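Local coordinates for protein pyridoxine 4-oxidase (Mesorhizobium loti, PDB 4HA6) that catalyses the FAD-dependent oxidation of the 4-hydroxymethyl group of pyridoxine to yield pyridoxal, with molecular oxygen as electron acceptor, at residues D115-V120 / A497-R502; H444-G449 / G487-A492; V476-M481 / A491-I496. All coordinates share one frame; numbering follows the deposited sequence.

Contact 1: residues D115-V120 / A497-R502; sequences DELLPV and AETFAR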
loop_
_atom_site.group_PDB
_atom_site.type_symbol
_atom_site.label_atom_id
_atom_site.label_comp_id
_atom_site.label_asym_id
_atom_site.label_seq_id
_atom_site.Cartn_x
_atom_site.Cartn_y
_atom_site.Cartn_z
ATOM N N ASP A 115 -11.381 -2.896 17.049
ATOM C CA ASP A 115 -11.680 -2.220 18.315
ATOM C C ASP A 115 -10.425 -1.648 18.963
ATOM O O ASP A 115 -10.440 -0.522 19.455
ATOM C CB ASP A 115 -12.354 -3.177 19.301
ATOM C CG ASP A 115 -13.790 -3.485 18.929
ATOM O OD1 ASP A 115 -14.417 -2.681 18.202
ATOM O OD2 ASP A 115 -14.292 -4.539 19.375
ATOM N N GLU A 116 -9.340 -2.423 18.963
ATOM C CA GLU A 116 -8.092 -1.963 19.578
ATOM C C GLU A 116 -7.351 -1.021 18.641
ATOM O O GLU A 116 -6.630 -0.131 19.087
ATOM C CB GLU A 116 -7.204 -3.143 19.972
ATOM C CG GLU A 116 -7.861 -4.122 20.958
ATOM C CD GLU A 116 -7.672 -3.747 22.422
ATOM O OE1 GLU A 116 -7.502 -2.544 22.725
ATOM O OE2 GLU A 116 -7.698 -4.670 23.270
ATOM N N LEU A 117 -7.528 -1.211 17.338
ATOM C CA LEU A 117 -6.892 -0.321 16.358
ATOM C C LEU A 117 -7.565 1.049 16.342
ATOM O O LEU A 117 -6.939 2.049 16.000
ATOM C CB LEU A 117 -6.928 -0.943 14.961
ATOM C CG LEU A 117 -5.884 -2.049 14.778
ATOM C CD1 LEU A 117 -5.985 -2.669 13.406
ATOM C CD2 LEU A 117 -4.483 -1.515 15.013
ATOM N N LEU A 118 -8.837 1.094 16.731
ATOM C CA LEU A 118 -9.614 2.342 16.702
ATOM C C LEU A 118 -8.883 3.534 17.367
ATOM O O LEU A 118 -8.699 4.576 16.724
ATOM C CB LEU A 118 -11.023 2.110 17.265
ATOM C CG LEU A 118 -12.249 2.663 16.539
ATOM C CD1 LEU A 118 -12.064 2.752 15.038
ATOM C CD2 LEU A 118 -13.440 1.775 16.858
ATOM N N PRO A 119 -8.412 3.375 18.623
ATOM C CA PRO A 119 -7.650 4.490 19.211
ATOM C C PRO A 119 -6.331 4.758 18.484
ATOM O O PRO A 119 -5.795 5.858 18.595
ATOM C CB PRO A 119 -7.333 4.000 20.630
ATOM C CG PRO A 119 -8.277 2.890 20.897
ATOM C CD PRO A 119 -8.558 2.252 19.572
ATOM N N VAL A 120 -5.799 3.758 17.779
ATOM C CA VAL A 120 -4.549 3.944 17.032
ATOM C C VAL A 120 -4.781 4.800 15.785
ATOM O O VAL A 120 -4.064 5.782 15.561
ATOM C CB VAL A 120 -3.876 2.589 16.672
ATOM C CG1 VAL A 120 -2.737 2.777 15.663
ATOM C CG2 VAL A 120 -3.366 1.885 17.935
ATOM N N ALA A 497 2.705 0.794 12.318
ATOM C CA ALA A 497 3.860 1.482 12.883
ATOM C C ALA A 497 3.495 2.099 14.243
ATOM O O ALA A 497 4.251 1.965 15.216
ATOM C CB ALA A 497 4.388 2.517 11.925
ATOM N N GLU A 498 2.332 2.755 14.313
ATOM C CA GLU A 498 1.910 3.367 15.570
ATOM C C GLU A 498 1.749 2.325 16.682
ATOM O O GLU A 498 2.168 2.576 17.816
ATOM C CB GLU A 498 0.626 4.188 15.407
ATOM C CG GLU A 498 0.076 4.802 16.711
ATOM C CD GLU A 498 1.035 5.781 17.402
ATOM O OE1 GLU A 498 0.876 6.002 18.622
ATOM O OE2 GLU A 498 1.938 6.343 16.742
ATOM N N THR A 499 1.174 1.155 16.387
ATOM C CA THR A 499 1.038 0.189 17.484
ATOM C C THR A 499 2.409 -0.318 17.942
ATOM O O THR A 499 2.618 -0.572 19.131
ATOM C CB THR A 499 -0.038 -0.964 17.289
ATOM O OG1 THR A 499 0.594 -2.226 17.077
ATOM C CG2 THR A 499 -1.059 -0.671 16.206
ATOM N N PHE A 500 3.364 -0.419 17.024
ATOM C CA PHE A 500 4.704 -0.793 17.455
ATOM C C PHE A 500 5.367 0.315 18.276
ATOM O O PHE A 500 6.128 0.032 19.202
ATOM C CB PHE A 500 5.594 -1.171 16.283
ATOM C CG PHE A 500 6.992 -1.503 16.693
ATOM C CD1 PHE A 500 7.982 -0.529 16.703
ATOM C CD2 PHE A 500 7.311 -2.789 17.104
ATOM C CE1 PHE A 500 9.276 -0.837 17.092
ATOM C CE2 PHE A 500 8.596 -3.105 17.488
ATOM C CZ PHE A 500 9.582 -2.126 17.485
ATOM N N ALA A 501 5.103 1.576 17.938
ATOM C CA ALA A 501 5.688 2.678 18.706
ATOM C C ALA A 501 5.144 2.640 20.125
ATOM O O ALA A 501 5.881 2.815 21.095
ATOM C CB ALA A 501 5.383 4.012 18.064
ATOM N N ARG A 502 3.846 2.393 20.236
ATOM C CA ARG A 502 3.196 2.310 21.537
ATOM C C ARG A 502 3.761 1.150 22.354
ATOM O O ARG A 502 3.962 1.274 23.563
ATOM C CB ARG A 502 1.682 2.185 21.364
ATOM C CG ARG A 502 1.059 3.405 20.681
ATOM C CD ARG A 502 -0.451 3.274 20.473
ATOM N NE ARG A 502 -1.037 4.600 20.313
ATOM C CZ ARG A 502 -2.203 4.971 20.829
ATOM N NH1 ARG A 502 -2.940 4.110 21.518
ATOM N NH2 ARG A 502 -2.640 6.203 20.639
#
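Val-120 sets its two methyls against one turn of helix 490-506, meeting Glu-498, Thr-499 and Arg-502. From its CB, the branch CG1 runs anti to the backbone N (chi1 169°) and comes to rest 3.6 Å from CG of Glu-498, also touching CB of that residue. The other branch, CG2, has two neighbours, CG2 of Thr-499 at 3.9 Å and CD of Arg-502 at 4.1 Å. The methyl of Thr-499 is used twice, because CD2 of Leu-117 reaches its CG2 at 3.7 Å. The segments, on helices 114-124 and 490-506, cross at 88° with axes 10.3 Å apart, a spacing filled by these short branched side chains. This is helix-on-helix packing in the GMC oxidoreductase fold. Beyond CD, Arg-502 turns its NE to OE1 of Glu-498, 2.9 Å away in the guanidinium plane, a salt bridge that would tend to limit the rotation of the group, while Val-120 CG2 lies over one of its faces. Arg-19 of helix 11-20 grips the same carboxylate oxygen. With an alanine at Val-120, both methyl contacts would be lost, and the guanidinium of Arg-502 would probably be left without its apolar cover on that face.

Contact 2: residues H444-G449 / G487-A492; sequences HHHPCG and GPIHAA. With FAD (flavin-adenine dinucleotide), chain B; PXM (4-(aminomethyl)-5-(hydroxymethyl)-2-methylpyridin-3-ol), chain J.
The imidazole of His-446 is sandwiched between Pro-488 and the backbone of His-444. Pro-488 CA sits over one face in a CH-pi contact, 3.6 Å from the ring centroid and 29° off the normal, while the carbonyl O of His-444 lies on the opposite face, toward the rim. One face of the His-444 ring carries His-446 CE1 over its centre. At the edge of the His-446 ring, NE2 comes within 2.7 Å of N4 of the bound pyridoxamine. On the far edge ND1 is hydrogen-bonded to His-292, which fixes the ring's rotation. His-445 lays its own ring over the flavin methyl C7M and uses an edge on the pyridoxamine side, ND1 giving a nearly straight bond (163°) to pyridoxamine O3 at 3.1 Å. The carbonyl O of His-444 accepts from both O3 (2.8 Å) and N4 of that ligand. Ile-489 packs its CD1 against the CB of His-446 (3.8 Å); with CG1 set between the backbone N and carbonyl carbon (chi1 64°), the same branch also reaches FAD O3'. His-490 N, at the start of helix 490-506, donates to FAD O2 at 2.7 Å. Pyridoxamine C4A lies 3.2 Å from FAD N5, a placement consistent with hydride transfer from the matching carbon of pyridoxine to the flavin, in the active site of a GMC oxidoreductase where His-444, His-445 and His-446 line the pocket.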
loop_
_atom_site.group_PDB
_atom_site.type_symbol
_atom_site.label_atom_id
_atom_site.label_comp_id
_atom_site.label_asym_id
_atom_site.label_seq_id
_atom_site.Cartn_x
_atom_site.Cartn_y
_atom_site.Cartn_z
ATOM N N HIS A 444 -2.483 -2.167 -8.185
ATOM C CA HIS A 444 -3.111 -1.075 -7.448
ATOM C C HIS A 444 -2.097 -0.453 -6.485
ATOM O O HIS A 444 -2.433 0.484 -5.766
ATOM C CB HIS A 444 -4.323 -1.625 -6.689
ATOM C CG HIS A 444 -5.303 -0.584 -6.212
ATOM N ND1 HIS A 444 -4.980 0.742 -6.041
ATOM C CD2 HIS A 444 -6.607 -0.703 -5.856
ATOM C CE1 HIS A 444 -6.042 1.400 -5.592
ATOM N NE2 HIS A 444 -7.039 0.547 -5.481
ATOM N N HIS A 445 -0.875 -1.000 -6.464
ATOM C CA HIS A 445 0.237 -0.559 -5.705
ATOM C C HIS A 445 0.235 -0.877 -4.249
ATOM O O HIS A 445 0.693 -0.087 -3.490
ATOM C CB HIS A 445 0.483 0.941 -5.869
ATOM C CG HIS A 445 0.741 1.345 -7.248
ATOM N ND1 HIS A 445 -0.174 1.850 -8.004
ATOM C CD2 HIS A 445 1.816 1.166 -8.032
ATOM C CE1 HIS A 445 0.306 2.036 -9.172
ATOM N NE2 HIS A 445 1.506 1.617 -9.188
ATOM N N HIS A 446 -0.271 -2.017 -3.854
ATOM C CA HIS A 446 -0.392 -2.392 -2.447
ATOM C C HIS A 446 0.332 -3.694 -2.085
ATOM O O HIS A 446 -0.290 -4.572 -1.475
ATOM C CB HIS A 446 -1.878 -2.537 -2.075
ATOM C CG HIS A 446 -2.707 -1.344 -2.434
ATOM N ND1 HIS A 446 -4.031 -1.440 -2.792
ATOM C CD2 HIS A 446 -2.391 -0.030 -2.495
ATOM C CE1 HIS A 446 -4.498 -0.234 -3.071
ATOM N NE2 HIS A 446 -3.528 0.638 -2.882
ATOM N N PRO A 447 1.628 -3.823 -2.443
ATOM C CA PRO A 447 2.333 -5.066 -2.085
ATOM C C PRO A 447 2.498 -5.181 -0.575
ATOM O O PRO A 447 2.707 -4.149 0.079
ATOM C CB PRO A 447 3.705 -4.900 -2.743
ATOM C CG PRO A 447 3.922 -3.420 -2.817
ATOM C CD PRO A 447 2.538 -2.841 -3.071
ATOM N N CYS A 448 2.387 -6.405 -0.045
ATOM C CA CYS A 448 2.436 -6.654 1.395
ATOM C C CYS A 448 2.555 -8.155 1.676
ATOM O O CYS A 448 2.416 -8.970 0.759
ATOM C CB CYS A 448 1.178 -6.089 2.074
ATOM S SG CYS A 448 -0.372 -7.065 1.792
ATOM N N GLY A 449 2.850 -8.514 2.927
ATOM C CA GLY A 449 2.712 -9.894 3.390
ATOM C C GLY A 449 3.955 -10.777 3.430
ATOM O O GLY A 449 3.896 -11.925 3.872
ATOM N N GLY A 487 -9.087 -2.143 0.769
ATOM C CA GLY A 487 -8.714 -1.072 -0.143
ATOM C C GLY A 487 -7.263 -0.676 0.091
ATOM O O GLY A 487 -6.484 -1.456 0.631
ATOM N N PRO A 488 -6.896 0.544 -0.308
ATOM C CA PRO A 488 -5.513 0.997 -0.162
ATOM C C PRO A 488 -4.973 0.812 1.268
ATOM O O PRO A 488 -5.700 1.024 2.249
ATOM C CB PRO A 488 -5.606 2.481 -0.558
ATOM C CG PRO A 488 -6.739 2.526 -1.540
ATOM C CD PRO A 488 -7.746 1.555 -0.971
ATOM N N ILE A 489 -3.697 0.433 1.367
ATOM C CA ILE A 489 -3.125 -0.069 2.614
ATOM C C ILE A 489 -2.287 0.914 3.441
ATOM O O ILE A 489 -1.749 0.536 4.489
ATOM C CB ILE A 489 -2.210 -1.273 2.331
ATOM C CG1 ILE A 489 -1.013 -0.849 1.465
ATOM C CG2 ILE A 489 -2.994 -2.419 1.675
ATOM C CD1 ILE A 489 -0.026 -1.991 1.205
ATOM N N HIS A 490 -2.132 2.151 2.985
ATOM C CA HIS A 490 -1.245 3.077 3.691
ATOM C C HIS A 490 -1.726 3.313 5.132
ATOM O O HIS A 490 -0.917 3.340 6.066
ATOM C CB HIS A 490 -1.105 4.391 2.911
ATOM C CG HIS A 490 -0.075 5.332 3.455
ATOM N ND1 HIS A 490 -0.375 6.631 3.813
ATOM C CD2 HIS A 490 1.253 5.178 3.673
ATOM C CE1 HIS A 490 0.727 7.234 4.229
ATOM N NE2 HIS A 490 1.729 6.376 4.155
ATOM N N ALA A 491 -3.035 3.451 5.328
ATOM C CA ALA A 491 -3.554 3.685 6.683
ATOM C C ALA A 491 -3.135 2.528 7.592
ATOM O O ALA A 491 -2.743 2.728 8.747
ATOM C CB ALA A 491 -5.075 3.814 6.670
ATOM N N ALA A 492 -3.229 1.314 7.049
ATOM C CA ALA A 492 -2.875 0.098 7.780
ATOM C C ALA A 492 -1.392 0.029 8.119
ATOM O O ALA A 492 -1.012 -0.390 9.223
ATOM C CB ALA A 492 -3.284 -1.141 6.983
HETATM P PA FAD B . 7.678 2.391 1.927
HETATM O O1A FAD B . 6.823 3.604 2.267
HETATM O O2A FAD B . 7.790 1.970 0.489
HETATM O O5B FAD B . 9.154 2.676 2.524
HETATM C C5B FAD B . 10.311 1.901 2.225
HETATM C C4B FAD B . 11.487 2.851 2.408
HETATM O O4B FAD B . 12.685 2.153 2.764
HETATM C C3B FAD B . 11.783 3.601 1.116
HETATM O O3B FAD B . 11.967 4.980 1.477
HETATM C C2B FAD B . 13.078 2.981 0.596
HETATM O O2B FAD B . 13.863 3.938 -0.138
HETATM C C1B FAD B . 13.761 2.522 1.880
HETATM N N9A FAD B . 14.649 1.330 1.739
HETATM C C8A FAD B . 14.385 0.200 1.047
HETATM N N7A FAD B . 15.416 -0.680 1.163
HETATM C C5A FAD B . 16.367 -0.119 1.948
HETATM C C6A FAD B . 17.700 -0.515 2.471
HETATM N N6A FAD B . 18.244 -1.738 2.174
HETATM N N1A FAD B . 18.359 0.380 3.262
HETATM C C2A FAD B . 17.830 1.582 3.574
HETATM N N3A FAD B . 16.620 1.991 3.130
HETATM C C4A FAD B . 15.850 1.203 2.327
HETATM N N1 FAD B . -1.697 3.546 -0.367
HETATM C C2 FAD B . -2.845 4.112 0.050
HETATM O O2 FAD B . -3.324 3.747 1.147
HETATM N N3 FAD B . -3.507 5.029 -0.679
HETATM C C4 FAD B . -3.056 5.461 -1.869
HETATM O O4 FAD B . -3.694 6.310 -2.546
HETATM C C4X FAD B . -1.798 4.885 -2.395
HETATM N N5 FAD B . -1.282 5.249 -3.588
HETATM C C5X FAD B . -0.117 4.718 -4.036
HETATM C C6 FAD B . 0.411 5.109 -5.265
HETATM C C7 FAD B . 1.610 4.570 -5.721
HETATM C C7M FAD B . 2.170 5.006 -7.052
HETATM C C8 FAD B . 2.337 3.570 -4.891
HETATM C C8M FAD B . 3.631 2.984 -5.391
HETATM C C9 FAD B . 1.820 3.173 -3.658
HETATM C C9A FAD B . 0.613 3.713 -3.213
HETATM N N10 FAD B . 0.079 3.317 -1.974
HETATM C C10 FAD B . -1.128 3.886 -1.542
HETATM C "C1'" FAD B . 0.775 2.319 -1.154
HETATM C "C2'" FAD B . 1.483 2.926 0.046
HETATM O "O2'" FAD B . 2.213 4.098 -0.351
HETATM C "C3'" FAD B . 2.435 1.858 0.588
HETATM O "O3'" FAD B . 1.687 0.649 0.799
HETATM C "C4'" FAD B . 3.090 2.300 1.885
HETATM O "O4'" FAD B . 3.771 3.543 1.639
HETATM C "C5'" FAD B . 4.060 1.238 2.414
HETATM O "O5'" FAD B . 4.939 1.864 3.346
HETATM P P FAD B . 6.163 1.034 3.959
HETATM O O1P FAD B . 6.719 1.743 5.187
HETATM O O2P FAD B . 5.782 -0.429 4.058
HETATM O O3P FAD B . 7.236 1.100 2.768
HETATM N N1 PXM J . -5.630 4.331 -8.639
HETATM C C2 PXM J . -4.488 3.677 -8.439
HETATM C C2A PXM J . -3.757 2.988 -9.548
HETATM C C3 PXM J . -4.003 3.667 -7.139
HETATM O O3 PXM J . -2.825 3.004 -6.876
HETATM C C4 PXM J . -4.688 4.307 -6.084
HETATM C C5 PXM J . -5.908 4.984 -6.377
HETATM C C5A PXM J . -6.776 5.745 -5.395
HETATM O O5 PXM J . -6.702 5.398 -4.056
HETATM C C6 PXM J . -6.340 4.963 -7.708
HETATM C C4A PXM J . -4.066 4.228 -4.719
HETATM N N4 PXM J . -3.676 2.904 -4.330
#

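Contact 3: residues V476-M481 / A491-I496; sequences VDASIM and AAVLAI. With FAD (flavin-adenine dinucleotide), chain B.
Ala-478 and Val-493 bring their backbones within 5.4 Å, CA to CA, where a non-regular turn after strand 473-475 passes the first turns of helix 490-506. An Asx turn shapes that bend: Asp-477 OD1 accepts from the backbone N of Ser-479 at 2.8 Å, approached on its anti side and 29° out of the carboxylate plane. The other oxygen, OD2, is held by Ser-256 and by the backbone N of Gly-252, so the carboxylate is pinned from both ends. Thus braced, the turn directs the N-H of Ala-478 at FAD O2P, a nearly straight bond of 3.1 Å (166°) to the phosphate.

Ile-496 carries most of the apolar contact. Its CD1 meets CD1 of Ile-480 tip to tip at 3.5 Å, an approach made possible because Ile-480 holds CG1 between its backbone N and carbonyl carbon (chi1 70°). Met-481 crosses the same isoleucine at about a right angle, its CG 3.7 Å from that CD1. A bend at chi3 then carries the methionine CE back toward Ala-492 CB. On the other branch, Ile-496 CG2 slides past Val-476 CG1 at 3.9 Å. Val-493 works nearer the cofactor: CG2 packs on Ala-478 CB at 3.8 Å, and CG1 rests 3.7 Å from FAD O5', giving the ribityl-phosphate link an apolar flank beside the polar grip of Ala-478 N.

The turn follows strand 473-475, an outermost strand of the five-stranded parallel FAD-binding sheet. Val-476 and Val-493 also touch helix 11-20 through Leu-16 and Ala-12, Trp-103 of helix 97-107 packs against both Met-481 and Ile-496, and helix 114-124 receives Ala-491, Leu-494 and Ala-495.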
loop_
_atom_site.group_PDB
_atom_site.type_symbol
_atom_site.label_atom_id
_atom_site.label_comp_id
_atom_site.label_asym_id
_atom_site.label_seq_id
_atom_site.Cartn_x
_atom_site.Cartn_y
_atom_site.Cartn_z
ATOM N N VAL A 476 8.549 -3.819 10.845
ATOM C CA VAL A 476 7.407 -2.947 11.069
ATOM C C VAL A 476 7.096 -2.151 9.813
ATOM O O VAL A 476 7.475 -0.979 9.707
ATOM C CB VAL A 476 7.637 -1.993 12.273
ATOM C CG1 VAL A 476 6.370 -1.223 12.588
ATOM C CG2 VAL A 476 8.042 -2.789 13.487
ATOM N N ASP A 477 6.412 -2.809 8.865
ATOM C CA ASP A 477 5.961 -2.195 7.617
ATOM C C ASP A 477 4.908 -3.084 6.941
ATOM O O ASP A 477 4.375 -4.010 7.572
ATOM C CB ASP A 477 7.144 -1.913 6.677
ATOM C CG ASP A 477 7.950 -3.163 6.352
ATOM O OD1 ASP A 477 7.349 -4.268 6.258
ATOM O OD2 ASP A 477 9.191 -3.034 6.196
ATOM N N ALA A 478 4.623 -2.836 5.662
ATOM C CA ALA A 478 3.566 -3.573 4.968
ATOM C C ALA A 478 3.872 -5.054 4.842
ATOM O O ALA A 478 2.969 -5.849 4.596
ATOM C CB ALA A 478 3.294 -2.982 3.580
ATOM N N SER A 479 5.142 -5.426 4.984
ATOM C CA SER A 479 5.513 -6.840 4.844
ATOM C C SER A 479 4.875 -7.748 5.924
ATOM O O SER A 479 4.650 -8.941 5.681
ATOM C CB SER A 479 7.031 -6.983 4.852
ATOM O OG SER A 479 7.539 -6.703 6.146
ATOM N N ILE A 480 4.579 -7.210 7.113
ATOM C CA ILE A 480 4.015 -8.075 8.161
ATOM C C ILE A 480 2.521 -8.392 8.009
ATOM O O ILE A 480 2.021 -9.324 8.671
ATOM C CB ILE A 480 4.279 -7.554 9.589
ATOM C CG1 ILE A 480 3.460 -6.288 9.883
ATOM C CG2 ILE A 480 5.789 -7.410 9.860
ATOM C CD1 ILE A 480 2.170 -6.586 10.674
ATOM N N MET A 481 1.811 -7.628 7.165
ATOM C CA MET A 481 0.363 -7.797 6.997
ATOM C C MET A 481 0.008 -9.242 6.676
ATOM O O MET A 481 0.458 -9.774 5.658
ATOM C CB MET A 481 -0.162 -6.889 5.872
ATOM C CG MET A 481 0.096 -5.403 6.133
ATOM S SD MET A 481 -0.407 -4.302 4.774
ATOM C CE MET A 481 -2.191 -4.650 4.722
ATOM N N ALA A 491 -3.035 3.451 5.328
ATOM C CA ALA A 491 -3.554 3.685 6.683
ATOM C C ALA A 491 -3.135 2.528 7.592
ATOM O O ALA A 491 -2.743 2.728 8.747
ATOM C CB ALA A 491 -5.075 3.814 6.670
ATOM N N ALA A 492 -3.229 1.314 7.049
ATOM C CA ALA A 492 -2.875 0.098 7.780
ATOM C C ALA A 492 -1.392 0.029 8.119
ATOM O O ALA A 492 -1.012 -0.390 9.223
ATOM C CB ALA A 492 -3.284 -1.141 6.983
ATOM N N VAL A 493 -0.545 0.413 7.168
ATOM C CA VAL A 493 0.896 0.425 7.426
ATOM C C VAL A 493 1.186 1.410 8.559
ATOM O O VAL A 493 2.037 1.162 9.431
ATOM C CB VAL A 493 1.694 0.880 6.186
ATOM C CG1 VAL A 493 3.184 0.930 6.499
ATOM C CG2 VAL A 493 1.427 -0.047 4.998
ATOM N N LEU A 494 0.483 2.538 8.549
ATOM C CA LEU A 494 0.695 3.551 9.573
ATOM C C LEU A 494 0.161 3.042 10.911
ATOM O O LEU A 494 0.811 3.196 11.946
ATOM C CB LEU A 494 0.064 4.889 9.160
ATOM C CG LEU A 494 0.628 5.568 7.898
ATOM C CD1 LEU A 494 -0.249 6.760 7.527
ATOM C CD2 LEU A 494 2.070 6.014 8.064
ATOM N N ALA A 495 -0.995 2.387 10.889
ATOM C CA ALA A 495 -1.500 1.754 12.116
ATOM C C ALA A 495 -0.511 0.710 12.659
ATOM O O ALA A 495 -0.267 0.654 13.859
ATOM C CB ALA A 495 -2.872 1.149 11.895
ATOM N N ILE A 496 0.087 -0.087 11.780
ATOM C CA ILE A 496 1.118 -1.029 12.210
ATOM C C ILE A 496 2.278 -0.318 12.892
ATOM O O ILE A 496 2.803 -0.772 13.922
ATOM C CB ILE A 496 1.674 -1.860 11.020
ATOM C CG1 ILE A 496 0.612 -2.824 10.515
ATOM C CG2 ILE A 496 2.921 -2.677 11.441
ATOM C CD1 ILE A 496 1.020 -3.554 9.257
HETATM P PA FAD B . 7.678 2.391 1.927
HETATM O O1A FAD B . 6.823 3.604 2.267
HETATM O O2A FAD B . 7.790 1.970 0.489
HETATM O O5B FAD B . 9.154 2.676 2.524
HETATM C C5B FAD B . 10.311 1.901 2.225
HETATM C C4B FAD B . 11.487 2.851 2.408
HETATM O O4B FAD B . 12.685 2.153 2.764
HETATM C C3B FAD B . 11.783 3.601 1.116
HETATM O O3B FAD B . 11.967 4.980 1.477
HETATM C C2B FAD B . 13.078 2.981 0.596
HETATM O O2B FAD B . 13.863 3.938 -0.138
HETATM C C1B FAD B . 13.761 2.522 1.880
HETATM N N9A FAD B . 14.649 1.330 1.739
HETATM C C8A FAD B . 14.385 0.200 1.047
HETATM N N7A FAD B . 15.416 -0.680 1.163
HETATM C C5A FAD B . 16.367 -0.119 1.948
HETATM C C6A FAD B . 17.700 -0.515 2.471
HETATM N N6A FAD B . 18.244 -1.738 2.174
HETATM N N1A FAD B . 18.359 0.380 3.262
HETATM C C2A FAD B . 17.830 1.582 3.574
HETATM N N3A FAD B . 16.620 1.991 3.130
HETATM C C4A FAD B . 15.850 1.203 2.327
HETATM N N1 FAD B . -1.697 3.546 -0.367
HETATM C C2 FAD B . -2.845 4.112 0.050
HETATM O O2 FAD B . -3.324 3.747 1.147
HETATM N N3 FAD B . -3.507 5.029 -0.679
HETATM C C4 FAD B . -3.056 5.461 -1.869
HETATM O O4 FAD B . -3.694 6.310 -2.546
HETATM C C4X FAD B . -1.798 4.885 -2.395
HETATM N N5 FAD B . -1.282 5.249 -3.588
HETATM C C5X FAD B . -0.117 4.718 -4.036
HETATM C C6 FAD B . 0.411 5.109 -5.265
HETATM C C7 FAD B . 1.610 4.570 -5.721
HETATM C C7M FAD B . 2.170 5.006 -7.052
HETATM C C8 FAD B . 2.337 3.570 -4.891
HETATM C C8M FAD B . 3.631 2.984 -5.391
HETATM C C9 FAD B . 1.820 3.173 -3.658
HETATM C C9A FAD B . 0.613 3.713 -3.213
HETATM N N10 FAD B . 0.079 3.317 -1.974
HETATM C C10 FAD B . -1.128 3.886 -1.542
HETATM C "C1'" FAD B . 0.775 2.319 -1.154
HETATM C "C2'" FAD B . 1.483 2.926 0.046
HETATM O "O2'" FAD B . 2.213 4.098 -0.351
HETATM C "C3'" FAD B . 2.435 1.858 0.588
HETATM O "O3'" FAD B . 1.687 0.649 0.799
HETATM C "C4'" FAD B . 3.090 2.300 1.885
HETATM O "O4'" FAD B . 3.771 3.543 1.639
HETATM C "C5'" FAD B . 4.060 1.238 2.414
HETATM O "O5'" FAD B . 4.939 1.864 3.346
HETATM P P FAD B . 6.163 1.034 3.959
HETATM O O1P FAD B . 6.719 1.743 5.187
HETATM O O2P FAD B . 5.782 -0.429 4.058
HETATM O O3P FAD B . 7.236 1.100 2.768
#

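In the fold
From the N terminus, the chain first reaches 115-120, whose partner comes only at 497-502, so contact 1 closes a loop of 376 residues with both other contacts nested inside it. Contact 2 opens next, at 444-449 after strand 441-443. Contact 3 opens inside its loop, at 476-481, and the two finish on overlapping stretches, 487-492 and 491-496, sharing Ala-491 and Ala-492. All three end on helix 490-506 or at its start. This helix and its lead-in pack against the loop 444-449 beside pyridoxamine, the turn leaving strand 473-475 of the parallel FAD-binding sheet, and helix 114-124. A probable hydrogen bond from Gly-449 N to Ala-478 O ties contacts 2 and 3 together beside FAD.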